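PDB 3C26: putative acetyltransferase Ta0821 from Thermoplasma acidophilum DSM 1728, which probably transfers an acyl group from a carrier such as acetyl-CoA to an acceptor not yet identified, as a GNAT-family enzyme. Local coordinates for residues E18-T23 / V52-V57; N25-K28 / D34-S37; A40-M45 / P255-T260; P71-H76 / S99-S104. All coordinates share one frame; numbering follows the deposited sequence.

Contact 1. Residues E18-T23 / V52-V57; sequences EIKTFT and VIERWV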
loop_
_atom_site.group_PDB
_atom_site.type_symbol
_atom_site.label_atom_id
_atom_site.label_comp_id
_atom_site.label_asym_id
_atom_site.label_seq_id
_atom_site.Cartn_x
_atom_site.Cartn_y
_atom_site.Cartn_z
ATOM N N GLU A 18 11.331 10.481 27.021
ATOM C CA GLU A 18 12.046 9.450 26.273
ATOM C C GLU A 18 11.068 8.742 25.380
ATOM O O GLU A 18 11.299 8.577 24.211
ATOM C CB GLU A 18 12.772 8.481 27.201
ATOM C CG GLU A 18 14.028 9.120 27.769
ATOM C CD GLU A 18 14.505 8.506 29.045
ATOM O OE1 GLU A 18 13.924 8.789 30.124
ATOM O OE2 GLU A 18 15.507 7.774 28.991
ATOM N N ILE A 19 9.926 8.416 25.962
ATOM C CA ILE A 19 8.875 7.697 25.281
ATOM C C ILE A 19 8.411 8.432 24.017
ATOM O O ILE A 19 8.114 7.818 22.994
ATOM C CB ILE A 19 7.654 7.404 26.199
ATOM C CG1 ILE A 19 8.039 6.329 27.247
ATOM C CG2 ILE A 19 6.478 6.949 25.336
ATOM C CD1 ILE A 19 6.982 6.053 28.410
ATOM N N LYS A 20 8.380 9.752 24.115
ATOM C CA LYS A 20 7.913 10.596 23.003
ATOM C C LYS A 20 8.784 10.494 21.785
ATOM O O LYS A 20 8.333 10.828 20.705
ATOM C CB LYS A 20 7.843 12.086 23.372
ATOM C CG LYS A 20 6.607 12.572 24.100
ATOM C CD LYS A 20 7.072 13.785 24.907
ATOM C CE LYS A 20 6.011 14.598 25.551
ATOM N NZ LYS A 20 6.706 15.725 26.393
ATOM N N THR A 21 10.020 10.036 21.961
ATOM C CA THR A 21 10.973 9.835 20.836
ATOM C C THR A 21 10.940 8.429 20.206
ATOM O O THR A 21 11.588 8.139 19.192
ATOM C CB THR A 21 12.397 10.093 21.271
ATOM O OG1 THR A 21 12.796 9.068 22.196
ATOM C CG2 THR A 21 12.527 11.532 21.886
ATOM N N PHE A 22 10.151 7.560 20.802
ATOM C CA PHE A 22 10.000 6.174 20.312
ATOM C C PHE A 22 9.110 6.145 19.037
ATOM O O PHE A 22 8.218 6.994 18.859
ATOM C CB PHE A 22 9.328 5.292 21.387
ATOM C CG PHE A 22 10.167 5.001 22.640
ATOM C CD1 PHE A 22 11.356 5.626 22.886
ATOM C CD2 PHE A 22 9.689 4.122 23.606
ATOM C CE1 PHE A 22 12.056 5.392 24.080
ATOM C CE2 PHE A 22 10.399 3.855 24.731
ATOM C CZ PHE A 22 11.581 4.507 24.988
ATOM N N THR A 23 9.362 5.173 18.154
ATOM C CA THR A 23 8.506 4.951 16.970
ATOM C C THR A 23 8.048 3.500 16.837
ATOM O O THR A 23 8.663 2.574 17.340
ATOM C CB THR A 23 9.203 5.316 15.624
ATOM O OG1 THR A 23 10.327 4.460 15.397
ATOM C CG2 THR A 23 9.710 6.796 15.614
ATOM N N VAL A 52 -2.590 9.877 22.155
ATOM C CA VAL A 52 -3.049 9.374 23.481
ATOM C C VAL A 52 -1.970 8.740 24.393
ATOM O O VAL A 52 -2.195 8.461 25.555
ATOM C CB VAL A 52 -4.180 8.337 23.294
ATOM C CG1 VAL A 52 -5.408 8.971 22.725
ATOM C CG2 VAL A 52 -3.735 7.195 22.427
ATOM N N ILE A 53 -0.780 8.539 23.853
ATOM C CA ILE A 53 0.260 7.781 24.572
ATOM C C ILE A 53 0.660 8.440 25.891
ATOM O O ILE A 53 0.984 7.742 26.837
ATOM C CB ILE A 53 1.519 7.486 23.682
ATOM C CG1 ILE A 53 2.429 6.434 24.381
ATOM C CG2 ILE A 53 2.235 8.789 23.342
ATOM C CD1 ILE A 53 3.469 5.698 23.465
ATOM N N GLU A 54 0.679 9.772 25.929
ATOM C CA GLU A 54 1.041 10.504 27.160
ATOM C C GLU A 54 0.005 10.234 28.246
ATOM O O GLU A 54 0.366 9.926 29.417
ATOM C CB GLU A 54 1.245 12.007 26.921
ATOM C CG GLU A 54 1.728 12.678 28.202
ATOM C CD GLU A 54 2.122 14.124 28.016
ATOM O OE1 GLU A 54 1.924 14.677 26.924
ATOM O OE2 GLU A 54 2.653 14.706 28.979
ATOM N N ARG A 55 -1.267 10.247 27.825
ATOM C CA ARG A 55 -2.416 9.951 28.710
ATOM C C ARG A 55 -2.311 8.546 29.286
ATOM O O ARG A 55 -2.467 8.308 30.488
ATOM C CB ARG A 55 -3.769 10.144 27.998
ATOM C CG ARG A 55 -4.270 11.584 28.071
ATOM C CD ARG A 55 -5.526 11.895 27.256
ATOM N NE ARG A 55 -5.278 12.100 25.816
ATOM C CZ ARG A 55 -6.250 12.218 24.917
ATOM N NH1 ARG A 55 -7.520 12.129 25.302
ATOM N NH2 ARG A 55 -5.969 12.394 23.632
ATOM N N TRP A 56 -1.998 7.613 28.406
ATOM C CA TRP A 56 -1.828 6.231 28.800
ATOM C C TRP A 56 -0.772 6.055 29.849
ATOM O O TRP A 56 -0.977 5.324 30.789
ATOM C CB TRP A 56 -1.418 5.359 27.602
ATOM C CG TRP A 56 -2.540 5.083 26.606
ATOM C CD1 TRP A 56 -3.879 5.217 26.829
ATOM C CD2 TRP A 56 -2.412 4.513 25.304
ATOM N NE1 TRP A 56 -4.585 4.791 25.743
ATOM C CE2 TRP A 56 -3.705 4.365 24.783
ATOM C CE3 TRP A 56 -1.320 4.114 24.520
ATOM C CZ2 TRP A 56 -3.942 3.829 23.514
ATOM C CZ3 TRP A 56 -1.572 3.593 23.250
ATOM C CH2 TRP A 56 -2.855 3.436 22.779
ATOM N N VAL A 57 0.391 6.664 29.600
ATOM C CA VAL A 57 1.548 6.592 30.519
ATOM C C VAL A 57 1.139 7.106 31.882
ATOM O O VAL A 57 1.432 6.514 32.913
ATOM C CB VAL A 57 2.827 7.373 30.002
ATOM C CG1 VAL A 57 3.924 7.357 31.058
ATOM C CG2 VAL A 57 3.325 6.783 28.659
#
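I53 opens the contact from helix 45-58 by laying its delta methyl against the branch methyl of I19, CD1 to CG2 at 3.8 Å. I53 CG1 stands anti to the backbone N (chi1 -168°), which carries the chain out from the helix toward I19, and the two isoleucines cross obliquely. One residue on, E54 belongs to the exposed margin. Its extended side chain comes up beside K20, where CE lies 4.3 Å from OE1 of E54, yet the charged ends stay apart, with K20 NZ 4.9 Å from E54 OE2. K20 has its salt bridge with D17 instead, so E54 probably adds no more than a diffuse attraction. V57 then returns the helix to the apolar side. Its CG2 meets CD1 of I19 tip to tip at 3.7 Å, and I16 and V62 also pack against this valine. I19 divides its branches, CG2 serving I53 and CD1 serving V57, a task suited to a beta-branched chain with one long arm. Behind it, a type I turn from I19 to F22 brings the phenyl ring back so that the CA of I19 sits 3.8 Å above its plane. Methyl groups thus make the buried part of this helix-to-helix contact and no hydrogen bond spans it, so its hold comes from shape and from exclusion of water, with opposite charges kept at the solvent edge.

Contact 2. Residues N25-K28 / D34-S37; sequences NTWK and DLYS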
loop_
_atom_site.group_PDB
_atom_site.type_symbol
_atom_site.label_atom_id
_atom_site.label_comp_id
_atom_site.label_asym_id
_atom_site.label_seq_id
_atom_site.Cartn_x
_atom_site.Cartn_y
_atom_site.Cartn_z
ATOM N N ASN A 25 8.152 2.051 14.118
ATOM C CA ASN A 25 9.062 1.539 13.065
ATOM C C ASN A 25 10.132 0.696 13.724
ATOM O O ASN A 25 11.103 1.180 14.273
ATOM C CB ASN A 25 9.662 2.715 12.260
ATOM C CG ASN A 25 10.426 2.292 10.990
ATOM O OD1 ASN A 25 10.885 1.178 10.856
ATOM N ND2 ASN A 25 10.565 3.229 10.063
ATOM N N THR A 26 9.925 -0.606 13.658
ATOM C CA THR A 26 10.800 -1.564 14.315
ATOM C C THR A 26 11.639 -2.349 13.303
ATOM O O THR A 26 12.353 -3.286 13.648
ATOM C CB THR A 26 9.990 -2.606 15.068
ATOM O OG1 THR A 26 9.159 -3.273 14.123
ATOM C CG2 THR A 26 9.145 -1.960 16.179
ATOM N N TRP A 27 11.548 -1.919 12.064
ATOM C CA TRP A 27 12.223 -2.589 10.949
ATOM C C TRP A 27 13.731 -2.302 10.875
ATOM O O TRP A 27 14.232 -1.311 11.414
ATOM C CB TRP A 27 11.545 -2.198 9.619
ATOM C CG TRP A 27 10.136 -2.699 9.449
ATOM C CD1 TRP A 27 9.301 -3.177 10.424
ATOM C CD2 TRP A 27 9.360 -2.662 8.240
ATOM N NE1 TRP A 27 8.059 -3.507 9.878
ATOM C CE2 TRP A 27 8.072 -3.171 8.546
ATOM C CE3 TRP A 27 9.632 -2.257 6.926
ATOM C CZ2 TRP A 27 7.083 -3.309 7.586
ATOM C CZ3 TRP A 27 8.617 -2.406 5.960
ATOM C CH2 TRP A 27 7.379 -2.913 6.302
ATOM N N LYS A 28 14.420 -3.234 10.206
ATOM C CA LYS A 28 15.873 -3.157 9.898
ATOM C C LYS A 28 16.208 -1.828 9.263
ATOM O O LYS A 28 15.604 -1.430 8.262
ATOM C CB LYS A 28 16.306 -4.280 8.918
ATOM N N ASP A 34 12.701 3.240 5.495
ATOM C CA ASP A 34 12.084 4.302 4.685
ATOM C C ASP A 34 10.749 3.806 4.145
ATOM O O ASP A 34 9.783 4.523 4.078
ATOM C CB ASP A 34 12.988 4.742 3.529
ATOM C CG ASP A 34 14.142 5.637 3.979
ATOM O OD1 ASP A 34 14.124 6.123 5.136
ATOM O OD2 ASP A 34 15.057 5.897 3.158
ATOM N N LEU A 35 10.732 2.565 3.728
ATOM C CA LEU A 35 9.485 1.914 3.303
ATOM C C LEU A 35 8.429 1.858 4.447
ATOM O O LEU A 35 7.247 2.116 4.216
ATOM C CB LEU A 35 9.745 0.545 2.693
ATOM C CG LEU A 35 8.493 -0.227 2.262
ATOM C CD1 LEU A 35 7.545 0.623 1.375
ATOM C CD2 LEU A 35 8.908 -1.556 1.629
ATOM N N TYR A 36 8.852 1.544 5.672
ATOM C CA TYR A 36 7.904 1.562 6.810
ATOM C C TYR A 36 7.167 2.913 6.919
ATOM O O TYR A 36 5.950 2.984 7.108
ATOM C CB TYR A 36 8.600 1.296 8.170
ATOM C CG TYR A 36 7.600 1.191 9.287
ATOM C CD1 TYR A 36 7.025 -0.035 9.635
ATOM C CD2 TYR A 36 7.141 2.339 9.949
ATOM C CE1 TYR A 36 6.029 -0.104 10.647
ATOM C CE2 TYR A 36 6.194 2.270 10.935
ATOM C CZ TYR A 36 5.621 1.027 11.275
ATOM O OH TYR A 36 4.669 0.973 12.305
ATOM N N SER A 37 7.931 3.993 6.837
ATOM C CA SER A 37 7.358 5.323 7.017
ATOM C C SER A 37 6.297 5.618 5.980
ATOM O O SER A 37 5.242 6.158 6.269
ATOM C CB SER A 37 8.443 6.413 6.915
ATOM O OG SER A 37 9.493 6.163 7.823
#
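Y36 sets its ring nearly upright against the indole of W27, an edge-to-face pair with planes at 79° and the centroid of the five-membered ring 4.9 Å from that of the tyrosine. The tyrosine edge does the touching: its CD1 stands over the indole face, 3.5 Å from CE2 of W27. The helix places CB of Y36 over the six-membered ring in a CH-pi contact, and CG, anti to the backbone N (chi1 -175°), sends the ring on with its CD1 edge to the indole and a face to N25. At the rim of the indole, near its plane, CG of L35 lies 4.3 Å from CZ3. N25 has its CA 3.7 Å from the Y36 ring centroid, close to the normal. Its amide, tilted 30° to the ring, gives ND2 to the carbonyl O of T33 while CG and CB pack on Y36; ND2 passes 3.3 Å from CB of Y36. W27 NE1 is bonded to N128, and Y36 OH to S24. Replacing W27 with a serine would probably leave the edge of Y36 without its aromatic face and N128 without its indole N-H. W27 also meets Y32 and L35 of the second subunit, while W127 adds another edge-to-face partner for Y36; the arrangement is that of an aromatic cluster pinning a loop to helix 31-40 at a dimer interface.

Contact 3. Residues A40-M45 / P255-T260; sequences ADTGTM and PASSLT. With EDO (1,2-ethanediol), chain H.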
loop_
_atom_site.group_PDB
_atom_site.type_symbol
_atom_site.label_atom_id
_atom_site.label_comp_id
_atom_site.label_asym_id
_atom_site.label_seq_id
_atom_site.Cartn_x
_atom_site.Cartn_y
_atom_site.Cartn_z
ATOM N N ALA A 40 3.264 3.558 6.695
ATOM C CA ALA A 40 2.605 3.997 7.937
ATOM C C ALA A 40 1.685 5.200 7.668
ATOM O O ALA A 40 0.654 5.364 8.326
ATOM C CB ALA A 40 3.657 4.341 9.034
ATOM N N ASP A 41 2.079 5.999 6.680
ATOM C CA ASP A 41 1.326 7.196 6.259
ATOM C C ASP A 41 0.005 6.848 5.607
ATOM O O ASP A 41 -0.873 7.676 5.523
ATOM C CB ASP A 41 2.140 8.056 5.297
ATOM C CG ASP A 41 3.272 8.791 5.993
ATOM O OD1 ASP A 41 3.222 8.882 7.231
ATOM O OD2 ASP A 41 4.231 9.260 5.314
ATOM N N THR A 42 -0.146 5.606 5.177
ATOM C CA THR A 42 -1.359 5.152 4.480
ATOM C C THR A 42 -2.481 4.744 5.468
ATOM O O THR A 42 -3.553 4.280 5.065
ATOM C CB THR A 42 -1.083 4.024 3.443
ATOM O OG1 THR A 42 -0.739 2.818 4.101
ATOM C CG2 THR A 42 0.002 4.423 2.446
ATOM N N GLY A 43 -2.181 4.918 6.758
ATOM C CA GLY A 43 -3.088 4.666 7.859
ATOM C C GLY A 43 -2.960 5.693 8.941
ATOM O O GLY A 43 -2.115 6.603 8.853
ATOM N N THR A 44 -3.755 5.545 10.005
ATOM C CA THR A 44 -3.816 6.582 11.028
ATOM C C THR A 44 -3.609 6.094 12.439
ATOM O O THR A 44 -3.735 6.843 13.398
ATOM C CB THR A 44 -5.140 7.365 10.934
ATOM O OG1 THR A 44 -6.228 6.513 11.280
ATOM C CG2 THR A 44 -5.350 7.936 9.542
HETATM N N MSE A 45 -3.225 4.833 12.566
HETATM C CA MSE A 45 -2.959 4.288 13.881
HETATM C C MSE A 45 -1.819 5.022 14.592
HETATM O O MSE A 45 -1.851 5.217 15.793
HETATM C CB MSE A 45 -2.615 2.809 13.816
HETATM C CG MSE A 45 -2.645 2.156 15.159
HETATM SE SE MSE A 45 -2.806 0.197 15.119
HETATM C CE MSE A 45 -1.140 -0.273 14.234
ATOM N N PRO A 255 -9.210 -1.702 -1.573
ATOM C CA PRO A 255 -8.130 -1.126 -0.797
ATOM C C PRO A 255 -6.812 -1.879 -0.954
ATOM O O PRO A 255 -6.779 -3.063 -1.257
ATOM C CB PRO A 255 -8.646 -1.266 0.626
ATOM C CG PRO A 255 -9.305 -2.640 0.579
ATOM C CD PRO A 255 -9.951 -2.717 -0.791
ATOM N N ALA A 256 -5.741 -1.148 -0.754
ATOM C CA ALA A 256 -4.403 -1.677 -0.845
ATOM C C ALA A 256 -4.013 -2.294 0.475
ATOM O O ALA A 256 -3.156 -3.169 0.535
ATOM C CB ALA A 256 -3.429 -0.597 -1.207
ATOM N N SER A 257 -4.687 -1.901 1.531
ATOM C CA SER A 257 -4.330 -2.451 2.802
ATOM C C SER A 257 -5.463 -2.494 3.794
ATOM O O SER A 257 -6.523 -1.956 3.572
ATOM C CB SER A 257 -3.156 -1.669 3.398
ATOM O OG SER A 257 -3.585 -0.415 3.897
ATOM N N SER A 258 -5.184 -3.173 4.886
ATOM C CA SER A 258 -6.159 -3.380 5.943
ATOM C C SER A 258 -5.567 -3.366 7.353
ATOM O O SER A 258 -4.350 -3.494 7.566
ATOM C CB SER A 258 -6.945 -4.689 5.731
ATOM O OG SER A 258 -6.238 -5.870 6.075
ATOM N N LEU A 259 -6.461 -3.122 8.293
ATOM C CA LEU A 259 -6.149 -3.252 9.722
ATOM C C LEU A 259 -6.671 -4.595 10.204
ATOM O O LEU A 259 -7.869 -4.840 10.287
ATOM C CB LEU A 259 -6.748 -2.128 10.569
ATOM C CG LEU A 259 -6.216 -2.120 12.013
ATOM C CD1 LEU A 259 -4.722 -1.773 12.001
ATOM C CD2 LEU A 259 -6.995 -1.152 12.878
ATOM N N THR A 260 -5.743 -5.456 10.556
ATOM C CA THR A 260 -6.072 -6.804 10.959
ATOM C C THR A 260 -6.058 -6.939 12.452
ATOM O O THR A 260 -5.308 -6.236 13.135
ATOM C CB THR A 260 -5.062 -7.831 10.332
ATOM O OG1 THR A 260 -3.771 -7.709 10.944
ATOM C CG2 THR A 260 -4.943 -7.641 8.792
HETATM C C1 EDO H . -0.448 -4.458 0.815
HETATM O O1 EDO H . -0.552 -3.071 1.181
HETATM C C2 EDO H . -0.430 -5.314 2.066
HETATM O O2 EDO H . -1.757 -5.223 2.537
HETATM O O HOH W 1 -2.198 1.130 5.722
HETATM O O HOH W 2 -1.376 0.854 2.188
#
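No flat side chain stands between M45 and L259 or between T42 and S257; the rings lie round them, W179 packing on both M45 and L259, while Y125 and Y242 rest against L259. The selenomethionine at position 45 and L259 cross at about a right angle, SE of M45 reaching CD1 of L259 at 4.2 Å. CG of M45 is anti to the backbone N (chi1 -167°), and a bend about chi3 (64°) folds the terminal methyl back, so that SE comes a little nearer to the leucine than CE does. Selenomethionine stands in here for methionine, whose long unbranched apolar chain can reach from the loop to a leucine on the strand.

That strand, 258-265, is the C-terminal one. It lies between 119-125 and 141-153 and runs antiparallel to both, so the contact ties the loop after helix 31-40, in the GNAT-family region, to the far end of the chain.

Beside the apolar pair the link is made by water. T42 OG1 and S257 OG are 4.3 Å apart, too far to bond, and two waters span them side by side. Each donates to T42 OG1, both at 2.8 Å, and each is bonded to S257 OG, at 2.8 and 3.1 Å. The threonine hydroxyl is also bonded to the carbonyl of L39, which leaves it to act as acceptor toward both waters. T42 lies in a type I turn from A40 to G43, closed by a bond from G43 N to A40 O. Beside S257, a 1,2-ethanediol grips the carbonyl of A256 with both hydroxyls, its O1 2.7 Å from A256 O. A256 of the second subunit packs against T42 and A256.

Contact 4. Residues P71-H76 / S99-S104; sequences PVATIH and SRLGMS. With EDO (1,2-ethanediol), chain E.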
loop_
_atom_site.group_PDB
_atom_site.type_symbol
_atom_site.label_atom_id
_atom_site.label_comp_id
_atom_site.label_asym_id
_atom_site.label_seq_id
_atom_site.Cartn_x
_atom_site.Cartn_y
_atom_site.Cartn_z
ATOM N N PRO A 71 14.039 3.841 29.753
ATOM C CA PRO A 71 13.088 3.116 28.905
ATOM C C PRO A 71 13.560 2.987 27.456
ATOM O O PRO A 71 14.059 3.965 26.896
ATOM C CB PRO A 71 11.826 3.959 28.991
ATOM C CG PRO A 71 12.287 5.325 29.342
ATOM C CD PRO A 71 13.513 5.143 30.196
ATOM N N VAL A 72 13.430 1.780 26.873
ATOM C CA VAL A 72 13.849 1.574 25.468
ATOM C C VAL A 72 12.704 1.085 24.529
ATOM O O VAL A 72 12.803 1.125 23.298
ATOM C CB VAL A 72 15.140 0.656 25.354
ATOM C CG1 VAL A 72 16.346 1.271 26.138
ATOM C CG2 VAL A 72 14.843 -0.786 25.798
ATOM N N ALA A 73 11.609 0.661 25.142
ATOM C CA ALA A 73 10.425 0.152 24.405
ATOM C C ALA A 73 9.171 0.324 25.247
ATOM O O ALA A 73 9.212 0.342 26.512
ATOM C CB ALA A 73 10.584 -1.314 24.040
ATOM N N THR A 74 8.052 0.464 24.549
ATOM C CA THR A 74 6.757 0.551 25.226
ATOM C C THR A 74 5.807 -0.486 24.706
ATOM O O THR A 74 5.921 -0.973 23.567
ATOM C CB THR A 74 6.071 1.943 24.996
ATOM O OG1 THR A 74 5.811 2.148 23.583
ATOM C CG2 THR A 74 6.924 3.088 25.525
ATOM N N ILE A 75 4.870 -0.838 25.575
ATOM C CA ILE A 75 3.674 -1.560 25.178
ATOM C C ILE A 75 2.507 -1.021 26.023
ATOM O O ILE A 75 2.658 -0.829 27.235
ATOM C CB ILE A 75 3.787 -3.118 25.343
ATOM C CG1 ILE A 75 2.563 -3.822 24.786
ATOM C CG2 ILE A 75 3.846 -3.518 26.824
ATOM C CD1 ILE A 75 2.580 -4.042 23.357
ATOM N N HIS A 76 1.364 -0.775 25.363
ATOM C CA HIS A 76 0.118 -0.400 26.056
ATOM C C HIS A 76 -0.774 -1.639 26.257
ATOM O O HIS A 76 -0.871 -2.483 25.390
ATOM C CB HIS A 76 -0.645 0.676 25.264
ATOM C CG HIS A 76 -1.972 1.061 25.862
ATOM N ND1 HIS A 76 -3.175 0.912 25.191
ATOM C CD2 HIS A 76 -2.278 1.594 27.071
ATOM C CE1 HIS A 76 -4.160 1.318 25.979
ATOM N NE2 HIS A 76 -3.640 1.748 27.117
ATOM N N SER A 99 16.177 -4.737 16.284
ATOM C CA SER A 99 16.531 -5.594 17.416
ATOM C C SER A 99 15.373 -6.552 17.662
ATOM O O SER A 99 14.454 -6.650 16.863
ATOM C CB SER A 99 16.771 -4.783 18.679
ATOM O OG SER A 99 15.557 -4.184 19.106
ATOM N N ARG A 100 15.428 -7.252 18.782
ATOM C CA ARG A 100 14.372 -8.183 19.121
ATOM C C ARG A 100 13.600 -7.633 20.310
ATOM O O ARG A 100 13.004 -8.357 21.090
ATOM C CB ARG A 100 14.963 -9.582 19.355
ATOM C CG ARG A 100 15.059 -10.353 18.033
ATOM C CD ARG A 100 16.383 -11.096 17.791
ATOM N NE ARG A 100 16.622 -12.254 18.660
ATOM C CZ ARG A 100 17.625 -12.336 19.534
ATOM N NH1 ARG A 100 18.494 -11.341 19.648
ATOM N NH2 ARG A 100 17.778 -13.419 20.284
ATOM N N LEU A 101 13.632 -6.312 20.437
ATOM C CA LEU A 101 12.927 -5.678 21.550
ATOM C C LEU A 101 11.436 -5.958 21.473
ATOM O O LEU A 101 10.775 -6.154 22.491
ATOM C CB LEU A 101 13.130 -4.157 21.580
ATOM C CG LEU A 101 14.380 -3.553 22.135
ATOM C CD1 LEU A 101 14.136 -2.062 22.421
ATOM C CD2 LEU A 101 14.772 -4.275 23.406
ATOM N N GLY A 102 10.913 -5.993 20.255
ATOM C CA GLY A 102 9.469 -6.140 20.060
ATOM C C GLY A 102 9.053 -7.489 20.609
ATOM O O GLY A 102 8.146 -7.619 21.404
HETATM N N MSE A 103 9.767 -8.503 20.169
HETATM C CA MSE A 103 9.535 -9.837 20.664
HETATM C C MSE A 103 9.675 -9.962 22.178
HETATM O O MSE A 103 8.861 -10.582 22.831
HETATM C CB MSE A 103 10.512 -10.744 19.983
HETATM C CG MSE A 103 10.880 -11.929 20.781
HETATM SE SE MSE A 103 11.050 -13.240 19.445
HETATM C CE MSE A 103 9.091 -13.437 19.471
ATOM N N SER A 104 10.669 -9.299 22.739
ATOM C CA SER A 104 10.950 -9.430 24.178
ATOM C C SER A 104 9.861 -8.800 24.959
ATOM O O SER A 104 9.429 -9.334 25.939
ATOM C CB SER A 104 12.264 -8.775 24.599
ATOM O OG SER A 104 13.348 -9.358 23.876
HETATM C C1 EDO E . -5.514 -0.451 22.462
HETATM O O1 EDO E . -5.866 0.569 23.385
HETATM C C2 EDO E . -4.173 -0.118 21.867
HETATM O O2 EDO E . -3.187 -0.098 22.872
#
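Apolar contact centres on one methyl: CD1 of L101 touches CG2 of V72 at 3.7 Å and CB of A73 at 4.0 Å, and also lies 3.6 Å from the carbonyl O of V72. Consecutive strand residues normally point to opposite sides, but V72 and A73 both turn toward the helix. Both also bond to L65 through the backbone, the pattern of a classic beta bulge. A slim alanine lets the leucine come close to the strand.

This is helix 101-113 lying on strand 70-79 of the GNAT fold. The loop and helix start at 99-104 probably correspond to the segment that in GNAT relatives binds the pyrophosphate of acetyl-CoA.

Polar bonds shape that start. S99 OG accepts from L101 N at 3.2 Å in an ST turn, and R100 O receives both N and OG of S104, the hydroxyl sitting 40° out of the carbonyl plane.

Farther along the strand, H76 stacks on W56, and its ND1 meets O2 of a 1,2-ethanediol, probably from the crystallisation liquor, at a doubtfully short 2.5 Å; either could be the donor. A leucine in place of H76 would probably leave W56 without its stacked ring and the diol hydroxyl without this partner.

In the fold
Contacts 1 and 4 are joined directly, their centres about 13 Å apart: F22 CZ lies 3.2 Å from P71 O and F22 CE2 3.4 Å from A73 N, so strand 70-79 has 18-23 and 52-57 packed against it as well as the helix start at 99-104. Contact 2, nested along the chain inside the loop closed by contact 1, sits about 19 Å from it and about 14 Å from contact 3, centre to centre; contacts 2 and 3 both meet the second subunit. Contacts 3 and 4 are farthest apart, about 22 Å between centres. No acyl donor is seen at these contacts, only probable crystallisation additives; the family suggests its site lies by 99-104. Contacts 2 and 4 approach within about 5 Å, nearest atoms, without touching.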